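Local coordinates for octenoyl-CoA reductase/carboxylase (Streptomyces sp., PDB 4A0S), which probably converts 2-octenoyl-CoA into a carboxylated polyketide extender unit by NADPH-dependent reductive carboxylation in cinnabaramide biosynthesis, at residues 343-347 with 348-352; 275-278 with 279-283; 251-254 with 255-259. All coordinates share one frame; numbering follows the deposited sequence.

Contact 1: residues 343-347 with 348-352; sequences HTFDN and RYLWM. With CO8 (octanoyl-coenzyme A), chain L.
The helix N-cap formed by Asp346 and Arg348, where strand 343-346 turns into the helix through 348-352, doubles as part of the coenzyme A pocket. Asp346 OD1 accepts from the backbone N of Arg348 (3.0 Å) on its anti side; on its syn side the same oxygen takes Arg348 NE at 3.0 Å. OD2, also through its syn lone pair, receives Arg348 NH2 at 2.6 Å in a nearly straight bond (168°). This is a side-on, two-nitrogen salt bridge with carboxylate and guanidinium almost coplanar. Two things make it possible: Asp346 CG stands anti to its own N (chi1 -173°), and the arginine chain kinks at chi3 (-46°), folding the guanidinium back over the cap.

Pinned flat, the guanidinium offers one face to CO8 CDP, while NH1 makes a weak bond to CO8 O9P. A leucine in place of Arg348 would probably leave the Asp346 carboxylate without its charged mate and the pantetheine arm without this support. Tyr349 sets its ring edge against the same carboxylate, has CDP over one face, and gives its OH to CO8 O4A at 3.0 Å. Arg286 and Arg293 also bond the ligand, as does His91 of the second subunit.

Behind the cap, Asn347 O accepts from Trp351 N, closing the first full helical turn. The Asn347 amide reaches into the interface with the second subunit, where ND2 bonds Ser337 of that subunit; its buried OD1 has no polar partner and lies against Leu350 CB and CD2. Leu350 CD2 also meets Phe345 CE2 at 4.0 Å. Farther along, the indole of Trp351 turns its edge to the thioester sulfur of the ligand, with CZ2 3.8 Å from S1P.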
loop_
_atom_site.group_PDB
_atom_site.type_symbol
_atom_site.label_atom_id
_atom_site.label_comp_id
_atom_site.label_asym_id
_atom_site.label_seq_id
_atom_site.Cartn_x
_atom_site.Cartn_y
_atom_site.Cartn_z
ATOM N N HIS A 343 2.084 24.507 12.598
ATOM C CA HIS A 343 2.773 24.462 11.324
ATOM C C HIS A 343 2.039 25.306 10.329
ATOM O O HIS A 343 0.819 25.297 10.301
ATOM C CB HIS A 343 2.819 23.040 10.816
ATOM C CG HIS A 343 3.757 22.160 11.579
ATOM N ND1 HIS A 343 4.162 20.932 11.104
ATOM C CD2 HIS A 343 4.388 22.339 12.766
ATOM C CE1 HIS A 343 5.000 20.389 11.975
ATOM N NE2 HIS A 343 5.155 21.224 12.988
ATOM N N THR A 344 2.801 26.050 9.541
ATOM C CA THR A 344 2.294 26.712 8.360
ATOM C C THR A 344 3.088 26.242 7.167
ATOM O O THR A 344 4.307 26.083 7.232
ATOM C CB THR A 344 2.367 28.237 8.479
ATOM O OG1 THR A 344 1.597 28.639 9.615
ATOM C CG2 THR A 344 1.817 28.922 7.211
ATOM N N PHE A 345 2.372 25.985 6.084
ATOM C CA PHE A 345 2.978 25.547 4.863
ATOM C C PHE A 345 2.117 26.024 3.712
ATOM O O PHE A 345 0.931 26.332 3.877
ATOM C CB PHE A 345 3.147 24.018 4.843
ATOM C CG PHE A 345 1.859 23.263 4.690
ATOM C CD1 PHE A 345 1.072 22.976 5.800
ATOM C CD2 PHE A 345 1.419 22.859 3.434
ATOM C CE1 PHE A 345 -0.142 22.279 5.666
ATOM C CE2 PHE A 345 0.214 22.161 3.288
ATOM C CZ PHE A 345 -0.568 21.876 4.403
ATOM N N ASP A 346 2.740 26.074 2.547
ATOM C CA ASP A 346 2.075 26.460 1.331
ATOM C C ASP A 346 1.510 25.180 0.715
ATOM O O ASP A 346 2.251 24.293 0.290
ATOM C CB ASP A 346 3.087 27.142 0.411
ATOM C CG ASP A 346 2.458 27.732 -0.834
ATOM O OD1 ASP A 346 1.441 27.210 -1.331
ATOM O OD2 ASP A 346 3.013 28.730 -1.327
ATOM N N ASN A 347 0.192 25.089 0.693
ATOM C CA ASN A 347 -0.468 23.874 0.238
ATOM C C ASN A 347 -0.316 23.642 -1.248
ATOM O O ASN A 347 -0.475 22.522 -1.718
ATOM C CB ASN A 347 -1.947 23.860 0.615
ATOM C CG ASN A 347 -2.573 22.474 0.448
ATOM O OD1 ASN A 347 -1.993 21.458 0.854
ATOM N ND2 ASN A 347 -3.746 22.428 -0.160
ATOM N N ARG A 348 0.006 24.689 -1.989
ATOM C CA ARG A 348 0.257 24.519 -3.412
ATOM C C ARG A 348 1.350 23.484 -3.642
ATOM O O ARG A 348 1.218 22.617 -4.494
ATOM C CB ARG A 348 0.608 25.839 -4.083
ATOM C CG ARG A 348 -0.596 26.745 -4.216
ATOM C CD ARG A 348 -0.179 28.103 -4.704
ATOM N NE ARG A 348 0.986 28.591 -3.966
ATOM C CZ ARG A 348 1.765 29.592 -4.370
ATOM N NH1 ARG A 348 1.504 30.223 -5.506
ATOM N NH2 ARG A 348 2.810 29.957 -3.634
ATOM N N TYR A 349 2.406 23.552 -2.847
ATOM C CA TYR A 349 3.481 22.581 -2.973
ATOM C C TYR A 349 3.002 21.191 -2.607
ATOM O O TYR A 349 3.460 20.203 -3.174
ATOM C CB TYR A 349 4.707 23.025 -2.176
ATOM C CG TYR A 349 5.283 24.275 -2.782
ATOM C CD1 TYR A 349 6.165 24.209 -3.850
ATOM C CD2 TYR A 349 4.884 25.539 -2.328
ATOM C CE1 TYR A 349 6.673 25.366 -4.437
ATOM C CE2 TYR A 349 5.377 26.695 -2.903
ATOM C CZ TYR A 349 6.274 26.604 -3.957
ATOM O OH TYR A 349 6.764 27.749 -4.524
ATOM N N LEU A 350 2.035 21.111 -1.707
ATOM C CA LEU A 350 1.544 19.812 -1.311
ATOM C C LEU A 350 0.668 19.169 -2.386
ATOM O O LEU A 350 0.957 18.062 -2.842
ATOM C CB LEU A 350 0.782 19.893 -0.000
ATOM C CG LEU A 350 0.618 18.500 0.596
ATOM C CD1 LEU A 350 1.947 18.075 1.219
ATOM C CD2 LEU A 350 -0.439 18.561 1.636
ATOM N N TRP A 351 -0.406 19.844 -2.784
ATOM C CA TRP A 351 -1.345 19.213 -3.708
ATOM C C TRP A 351 -0.855 19.249 -5.152
ATOM O O TRP A 351 -0.979 18.263 -5.869
ATOM C CB TRP A 351 -2.750 19.801 -3.586
ATOM C CG TRP A 351 -3.103 20.816 -4.642
ATOM C CD1 TRP A 351 -3.343 20.576 -5.976
ATOM C CD2 TRP A 351 -3.266 22.219 -4.457
ATOM N NE1 TRP A 351 -3.626 21.749 -6.626
ATOM C CE2 TRP A 351 -3.597 22.772 -5.717
ATOM C CE3 TRP A 351 -3.178 23.068 -3.346
ATOM C CZ2 TRP A 351 -3.831 24.135 -5.894
ATOM C CZ3 TRP A 351 -3.421 24.420 -3.527
ATOM C CH2 TRP A 351 -3.736 24.941 -4.792
ATOM N N MET A 352 -0.285 20.373 -5.575
ATOM C CA MET A 352 0.134 20.495 -6.972
ATOM C C MET A 352 1.216 19.483 -7.311
ATOM O O MET A 352 1.302 18.993 -8.429
ATOM C CB MET A 352 0.654 21.895 -7.266
ATOM C CG MET A 352 -0.420 22.925 -7.445
ATOM S SD MET A 352 -1.285 22.701 -9.021
ATOM C CE MET A 352 -0.052 23.190 -10.239
HETATM N N1A CO8 L . 3.303 38.221 -13.843
HETATM C C2A CO8 L . 4.245 37.540 -14.491
HETATM N N3A CO8 L . 4.912 36.549 -13.907
HETATM C C4A CO8 L . 4.650 36.206 -12.629
HETATM C C5A CO8 L . 3.672 36.899 -11.923
HETATM C C6A CO8 L . 2.991 37.933 -12.565
HETATM N N6A CO8 L . 2.042 38.623 -11.932
HETATM N N7A CO8 L . 3.608 36.373 -10.702
HETATM C C8A CO8 L . 4.507 35.390 -10.638
HETATM N N9A CO8 L . 5.153 35.287 -11.808
HETATM C C1B CO8 L . 6.231 34.285 -12.144
HETATM C C2B CO8 L . 7.592 34.490 -11.461
HETATM O O2B CO8 L . 8.642 34.214 -12.400
HETATM C C3B CO8 L . 7.585 33.450 -10.337
HETATM O O3B CO8 L . 8.903 32.950 -10.094
HETATM P P3B CO8 L . 9.616 33.166 -8.657
HETATM O O7A CO8 L . 9.574 34.768 -8.410
HETATM O O8A CO8 L . 8.626 32.503 -7.560
HETATM O O9A CO8 L . 10.980 32.586 -8.639
HETATM C C4B CO8 L . 6.766 32.322 -10.936
HETATM O O4B CO8 L . 5.719 32.988 -11.684
HETATM C C5B CO8 L . 6.221 31.412 -9.808
HETATM O O5B CO8 L . 5.641 30.189 -10.329
HETATM P P1A CO8 L . 6.556 28.899 -10.771
HETATM O O1A CO8 L . 5.495 27.703 -11.091
HETATM O O2A CO8 L . 7.453 29.193 -11.921
HETATM O O3A CO8 L . 7.442 28.434 -9.469
HETATM P P2A CO8 L . 7.145 27.100 -8.566
HETATM O O4A CO8 L . 7.997 27.350 -7.223
HETATM O O5A CO8 L . 7.455 25.779 -9.203
HETATM O O6A CO8 L . 5.603 27.199 -8.091
HETATM C CBP CO8 L . 3.312 26.454 -7.747
HETATM C CCP CO8 L . 4.754 26.042 -8.053
HETATM C CDP CO8 L . 3.300 27.096 -6.350
HETATM C CEP CO8 L . 2.451 25.182 -7.758
HETATM C CAP CO8 L . 2.859 27.475 -8.832
HETATM O OAP CO8 L . 3.126 26.953 -10.149
HETATM C C9P CO8 L . 1.361 27.784 -8.751
HETATM O O9P CO8 L . 0.888 28.471 -7.838
HETATM N N8P CO8 L . 0.667 27.225 -9.742
HETATM C C7P CO8 L . -0.784 27.320 -9.865
HETATM C C6P CO8 L . -1.406 26.438 -8.779
HETATM C C5P CO8 L . -2.768 27.015 -8.404
HETATM O O5P CO8 L . -2.871 27.907 -7.559
HETATM N N4P CO8 L . -3.798 26.517 -9.085
HETATM C C3P CO8 L . -3.654 25.460 -10.098
HETATM C C2P CO8 L . -5.039 24.928 -10.417
HETATM S S1P CO8 L . -5.640 23.707 -9.178
HETATM C "C1'" CO8 L . -6.908 23.104 -10.174
HETATM O "O1'" CO8 L . -7.968 23.734 -10.241
HETATM C "C2'" CO8 L . -6.653 21.955 -10.918
HETATM C "C3'" CO8 L . -7.612 21.392 -11.753
HETATM C "C4'" CO8 L . -7.400 20.203 -12.466
HETATM C "C5'" CO8 L . -5.982 19.624 -12.413
HETATM C "C6'" CO8 L . -5.822 18.508 -13.461
HETATM C "C7'" CO8 L . -4.337 18.210 -13.585
HETATM C "C8'" CO8 L . -4.125 17.041 -14.531
#

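Contact 2: residues 275-278 with 279-283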
loop_
_atom_site.group_PDB
_atom_site.type_symbol
_atom_site.label_atom_id
_atom_site.label_comp_id
_atom_site.label_asym_id
_atom_site.label_seq_id
_atom_site.Cartn_x
_atom_site.Cartn_y
_atom_site.Cartn_z
ATOM N N LEU A 275 21.940 27.897 4.976
ATOM C CA LEU A 275 20.670 28.299 4.400
ATOM C C LEU A 275 20.191 29.621 4.974
ATOM O O LEU A 275 19.381 30.307 4.360
ATOM C CB LEU A 275 19.607 27.242 4.664
ATOM C CG LEU A 275 19.682 25.956 3.854
ATOM C CD1 LEU A 275 18.991 24.854 4.635
ATOM C CD2 LEU A 275 19.051 26.156 2.487
ATOM N N GLY A 276 20.680 29.970 6.156
ATOM C CA GLY A 276 20.209 31.165 6.829
ATOM C C GLY A 276 18.815 30.948 7.377
ATOM O O GLY A 276 17.980 31.852 7.353
ATOM N N ILE A 277 18.557 29.737 7.855
ATOM C CA ILE A 277 17.315 29.459 8.555
ATOM C C ILE A 277 17.421 30.015 9.978
ATOM O O ILE A 277 18.413 29.798 10.687
ATOM C CB ILE A 277 16.959 27.959 8.536
ATOM C CG1 ILE A 277 16.679 27.496 7.095
ATOM C CG2 ILE A 277 15.762 27.670 9.447
ATOM C CD1 ILE A 277 16.620 25.962 6.923
ATOM N N THR A 278 16.414 30.795 10.351
ATOM C CA THR A 278 16.259 31.314 11.703
ATOM C C THR A 278 14.828 30.966 12.119
ATOM O O THR A 278 14.019 30.627 11.268
ATOM C CB THR A 278 16.479 32.831 11.751
ATOM O OG1 THR A 278 15.647 33.472 10.771
ATOM C CG2 THR A 278 17.923 33.166 11.459
ATOM N N ASP A 279 14.502 31.073 13.403
ATOM C CA ASP A 279 13.204 30.593 13.898
ATOM C C ASP A 279 11.989 31.362 13.422
ATOM O O ASP A 279 10.856 30.891 13.555
ATOM C CB ASP A 279 13.196 30.531 15.421
ATOM C CG ASP A 279 14.036 29.411 15.940
ATOM O OD1 ASP A 279 14.528 28.631 15.095
ATOM O OD2 ASP A 279 14.222 29.316 17.174
ATOM N N ASP A 280 12.230 32.546 12.876
ATOM C CA ASP A 280 11.165 33.417 12.442
ATOM C C ASP A 280 10.840 33.140 10.987
ATOM O O ASP A 280 9.885 33.698 10.443
ATOM C CB ASP A 280 11.580 34.875 12.632
ATOM C CG ASP A 280 12.870 35.208 11.911
ATOM O OD1 ASP A 280 12.880 35.134 10.671
ATOM O OD2 ASP A 280 13.870 35.549 12.575
ATOM N N ILE A 281 11.627 32.266 10.358
ATOM C CA ILE A 281 11.416 31.964 8.944
ATOM C C ILE A 281 9.971 31.523 8.661
ATOM O O ILE A 281 9.415 31.843 7.601
ATOM C CB ILE A 281 12.428 30.927 8.418
ATOM C CG1 ILE A 281 12.464 30.958 6.888
ATOM C CG2 ILE A 281 12.118 29.517 8.974
ATOM C CD1 ILE A 281 13.544 30.092 6.301
ATOM N N ALA A 282 9.369 30.836 9.633
ATOM C CA ALA A 282 8.040 30.233 9.491
ATOM C C ALA A 282 6.932 31.259 9.244
ATOM O O ALA A 282 5.922 30.943 8.611
ATOM C CB ALA A 282 7.720 29.408 10.722
ATOM N N ASP A 283 7.138 32.474 9.752
ATOM C CA ASP A 283 6.178 33.585 9.636
ATOM C C ASP A 283 6.240 34.273 8.268
ATOM O O ASP A 283 5.432 35.157 7.962
ATOM C CB ASP A 283 6.452 34.637 10.722
ATOM C CG ASP A 283 6.509 34.046 12.130
ATOM O OD1 ASP A 283 5.829 33.034 12.401
ATOM O OD2 ASP A 283 7.231 34.620 12.977
#
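The flat group that works across this turn is the carboxylate of Asp280, and the hydroxyl of Thr278 approaches it obliquely, well off its plane. Thr278 OG1 lies 3.2 Å from Asp280 OD1 and 3.3 Å from OD2, any bond to the latter being weak. Arg287 NH2 bridges the two, with a salt bridge to Asp280 OD1 and a hydrogen bond to Thr278 OG1. Asp280 CG sits between its own N and carbonyl carbon (chi1 56°), which swings the carboxylate back over the turn toward the threonine.

Thr278 to Ile281 is a type I beta turn. Its closing bond runs from Ile281 N to Thr278 O at 3.0 Å (161°), the donor coming from above the carbonyl plane. Ile281 CG2 presses on that same oxygen, 3.2 Å from Thr278 O. Below these polar groups the two isoleucines cross at a slant, branch to branch, with Ile277 CG2 4.1 Å from Ile281 CG2 and Ile277 CG1 as far from Ile281 CD1.

Just upstream, Gly276, with positive phi, is the C-prime residue of the Schellman motif that ends helix 272-275. The turn carries the chain on to helix 285-303, against whose Thr291 both isoleucines pack, while Ile277 also touches Val317 and Leu321 of helix 316-325.

Contact 3: residues 251-254 with 255-259; sequences VVSS and AQKEA. With NAP (NADP nicotinamide-adenine-dinucleotide phosphate), chain F.
Ser254 and Lys257 meet where strand 247-252 of the Rossmann fold runs into helix 255-263, the beta-alpha unit that receives the adenosine 2'-phosphate of NADP.

Two hydrogen bonds hold the start of the helix. Ser254 is its N-cap: OG, placed between its own N and carbonyl carbon (chi1 73°), accepts from Lys257 N at 3.1 Å (157°). Ser254 O then takes Glu258 N at 2.8 Å, in the carbonyl plane, as the first i to i+4 bond.

The phosphate is gripped from both segments. Ser253 OG bonds NAP O3X at 2.7 Å, and Ser253 N makes a weak bond to O1X. Lys257 runs out fully extended beyond CG along the cap, its CG and CD brushing Ser254 OG, and brings NZ to O3X as well; the modelled separation is implausibly short, so its exact length is doubtful. Ser403 OG is a second partner of that ammonium, and Arg272 packs beside Ser253. A serine plus a lysine on one phosphate oxygen is consistent with a pocket built for NADP rather than NAD.

Van der Waals contacts tie strand to helix underneath. Val252, backed by Val269 of the neighbouring strand, touches the aliphatic base of Lys257, CB to CB at 3.7 Å. Its CG2 lies against the backbone of the helix, 3.5 Å from Glu258 N, and is 3.8 Å from Glu258 CB.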
loop_
_atom_site.group_PDB
_atom_site.type_symbol
_atom_site.label_atom_id
_atom_site.label_comp_id
_atom_site.label_asym_id
_atom_site.label_seq_id
_atom_site.Cartn_x
_atom_site.Cartn_y
_atom_site.Cartn_z
ATOM N N VAL A 251 20.454 17.681 8.067
ATOM C CA VAL A 251 20.429 19.103 8.331
ATOM C C VAL A 251 20.768 19.284 9.791
ATOM O O VAL A 251 20.084 18.757 10.668
ATOM C CB VAL A 251 19.085 19.755 8.000
ATOM C CG1 VAL A 251 19.209 21.277 8.093
ATOM C CG2 VAL A 251 18.629 19.333 6.628
ATOM N N VAL A 252 21.853 20.011 10.043
ATOM C CA VAL A 252 22.287 20.279 11.406
ATOM C C VAL A 252 22.502 21.780 11.566
ATOM O O VAL A 252 22.652 22.505 10.579
ATOM C CB VAL A 252 23.604 19.535 11.760
ATOM C CG1 VAL A 252 23.399 18.025 11.749
ATOM C CG2 VAL A 252 24.745 19.953 10.834
ATOM N N SER A 253 22.513 22.249 12.806
ATOM C CA SER A 253 22.662 23.681 13.043
ATOM C C SER A 253 24.074 24.060 13.457
ATOM O O SER A 253 24.358 25.239 13.630
ATOM C CB SER A 253 21.640 24.172 14.070
ATOM O OG SER A 253 21.906 23.614 15.337
ATOM N N SER A 254 24.967 23.076 13.598
ATOM C CA SER A 254 26.329 23.356 14.056
ATOM C C SER A 254 27.357 22.368 13.535
ATOM O O SER A 254 27.024 21.235 13.155
ATOM C CB SER A 254 26.390 23.379 15.590
ATOM O OG SER A 254 26.273 22.066 16.125
ATOM N N ALA A 255 28.616 22.803 13.546
ATOM C CA ALA A 255 29.742 21.957 13.152
ATOM C C ALA A 255 29.890 20.718 14.048
ATOM O O ALA A 255 30.302 19.667 13.576
ATOM C CB ALA A 255 31.020 22.763 13.130
ATOM N N GLN A 256 29.563 20.847 15.332
ATOM C CA GLN A 256 29.622 19.710 16.254
ATOM C C GLN A 256 28.560 18.687 15.859
ATOM O O GLN A 256 28.811 17.478 15.839
ATOM C CB GLN A 256 29.426 20.145 17.720
ATOM C CG GLN A 256 30.564 21.033 18.313
ATOM C CD GLN A 256 30.413 22.530 17.987
ATOM O OE1 GLN A 256 29.882 22.901 16.938
ATOM N NE2 GLN A 256 30.885 23.391 18.899
ATOM N N LYS A 257 27.381 19.190 15.523
ATOM C CA LYS A 257 26.290 18.339 15.106
ATOM C C LYS A 257 26.583 17.717 13.744
ATOM O O LYS A 257 26.278 16.548 13.519
ATOM C CB LYS A 257 24.983 19.118 15.127
ATOM C CG LYS A 257 24.499 19.372 16.549
ATOM C CD LYS A 257 23.370 20.354 16.602
ATOM C CE LYS A 257 22.780 20.379 17.995
ATOM N NZ LYS A 257 21.741 21.420 18.106
ATOM N N GLU A 258 27.192 18.480 12.840
ATOM C CA GLU A 258 27.688 17.886 11.604
ATOM C C GLU A 258 28.670 16.747 11.890
ATOM O O GLU A 258 28.596 15.671 11.285
ATOM C CB GLU A 258 28.362 18.921 10.711
ATOM C CG GLU A 258 29.175 18.246 9.595
ATOM C CD GLU A 258 29.513 19.164 8.461
ATOM O OE1 GLU A 258 29.292 20.381 8.601
ATOM O OE2 GLU A 258 30.006 18.659 7.434
ATOM N N ALA A 259 29.602 16.988 12.804
ATOM C CA ALA A 259 30.569 15.961 13.163
ATOM C C ALA A 259 29.830 14.709 13.635
ATOM O O ALA A 259 30.177 13.588 13.249
ATOM C CB ALA A 259 31.511 16.474 14.208
HETATM P PA NAP F . 16.875 15.637 20.335
HETATM O O1A NAP F . 17.789 14.389 20.628
HETATM O O2A NAP F . 17.056 16.828 21.228
HETATM O O5B NAP F . 17.186 16.052 18.887
HETATM C C5B NAP F . 16.385 17.075 18.329
HETATM C C4B NAP F . 17.217 17.731 17.239
HETATM O O4B NAP F . 16.368 18.730 16.657
HETATM C C3B NAP F . 18.469 18.453 17.781
HETATM O O3B NAP F . 19.576 17.734 17.276
HETATM C C2B NAP F . 18.470 19.797 17.070
HETATM O O2B NAP F . 19.136 19.738 15.810
HETATM C C1B NAP F . 17.032 20.065 16.802
HETATM N N9A NAP F . 16.454 20.719 18.003
HETATM C C8A NAP F . 16.774 20.559 19.297
HETATM N N7A NAP F . 15.980 21.313 20.070
HETATM C C5A NAP F . 15.162 21.945 19.241
HETATM C C6A NAP F . 14.162 22.862 19.450
HETATM N N6A NAP F . 13.850 23.229 20.692
HETATM N N1A NAP F . 13.509 23.327 18.397
HETATM C C2A NAP F . 13.799 22.925 17.162
HETATM N N3A NAP F . 14.766 22.070 16.913
HETATM C C4A NAP F . 15.452 21.569 17.945
HETATM O O3 NAP F . 15.330 15.217 20.360
HETATM P PN NAP F . 14.742 13.949 19.567
HETATM O O1N NAP F . 14.792 12.824 20.660
HETATM O O2N NAP F . 15.402 13.691 18.237
HETATM O O5D NAP F . 13.238 14.466 19.437
HETATM C C5D NAP F . 13.040 15.526 18.507
HETATM C C4D NAP F . 11.565 15.807 18.536
HETATM O O4D NAP F . 10.900 14.547 18.172
HETATM C C3D NAP F . 11.042 16.155 19.931
HETATM O O3D NAP F . 10.065 17.184 19.668
HETATM C C2D NAP F . 10.387 14.879 20.414
HETATM O O2D NAP F . 9.315 15.149 21.348
HETATM C C1D NAP F . 9.782 14.429 19.098
HETATM N N1N NAP F . 9.712 12.988 19.154
HETATM C C2N NAP F . 8.510 12.410 18.807
HETATM C C3N NAP F . 8.467 11.045 18.856
HETATM C C7N NAP F . 7.172 10.428 18.498
HETATM O O7N NAP F . 6.225 11.097 18.070
HETATM N N7N NAP F . 7.149 9.144 18.731
HETATM C C4N NAP F . 9.568 10.268 19.232
HETATM C C5N NAP F . 10.784 10.835 19.568
HETATM C C6N NAP F . 10.856 12.218 19.521
HETATM P P2B NAP F . 19.548 21.163 15.188
HETATM O O1X NAP F . 20.621 20.578 14.110
HETATM O O2X NAP F . 18.300 21.841 14.428
HETATM O O3X NAP F . 20.107 21.879 16.394
#

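All three contacts lie in the nucleotide-binding half, and contacts 1 and 3 are both helix N-caps after a strand that present side chains to a ligand. The caps differ: an aspartate salt-bridged to an arginine in contact 1, an uncharged serine in contact 3. Contact 1 is buried at the subunit interface, whereas contacts 2 and 3 are partly buried and touch no other chain. Contact 2 binds no ligand; two of its aspartates pair with arginines of following helices, Asp280 with Arg287 and Asp283 with Arg316. Helix 316-325 packs against both contact 1 and contact 2, whose centres are about 17 Å apart, and Arg272 beside contact 3 belongs to the helix that contact 2 ends.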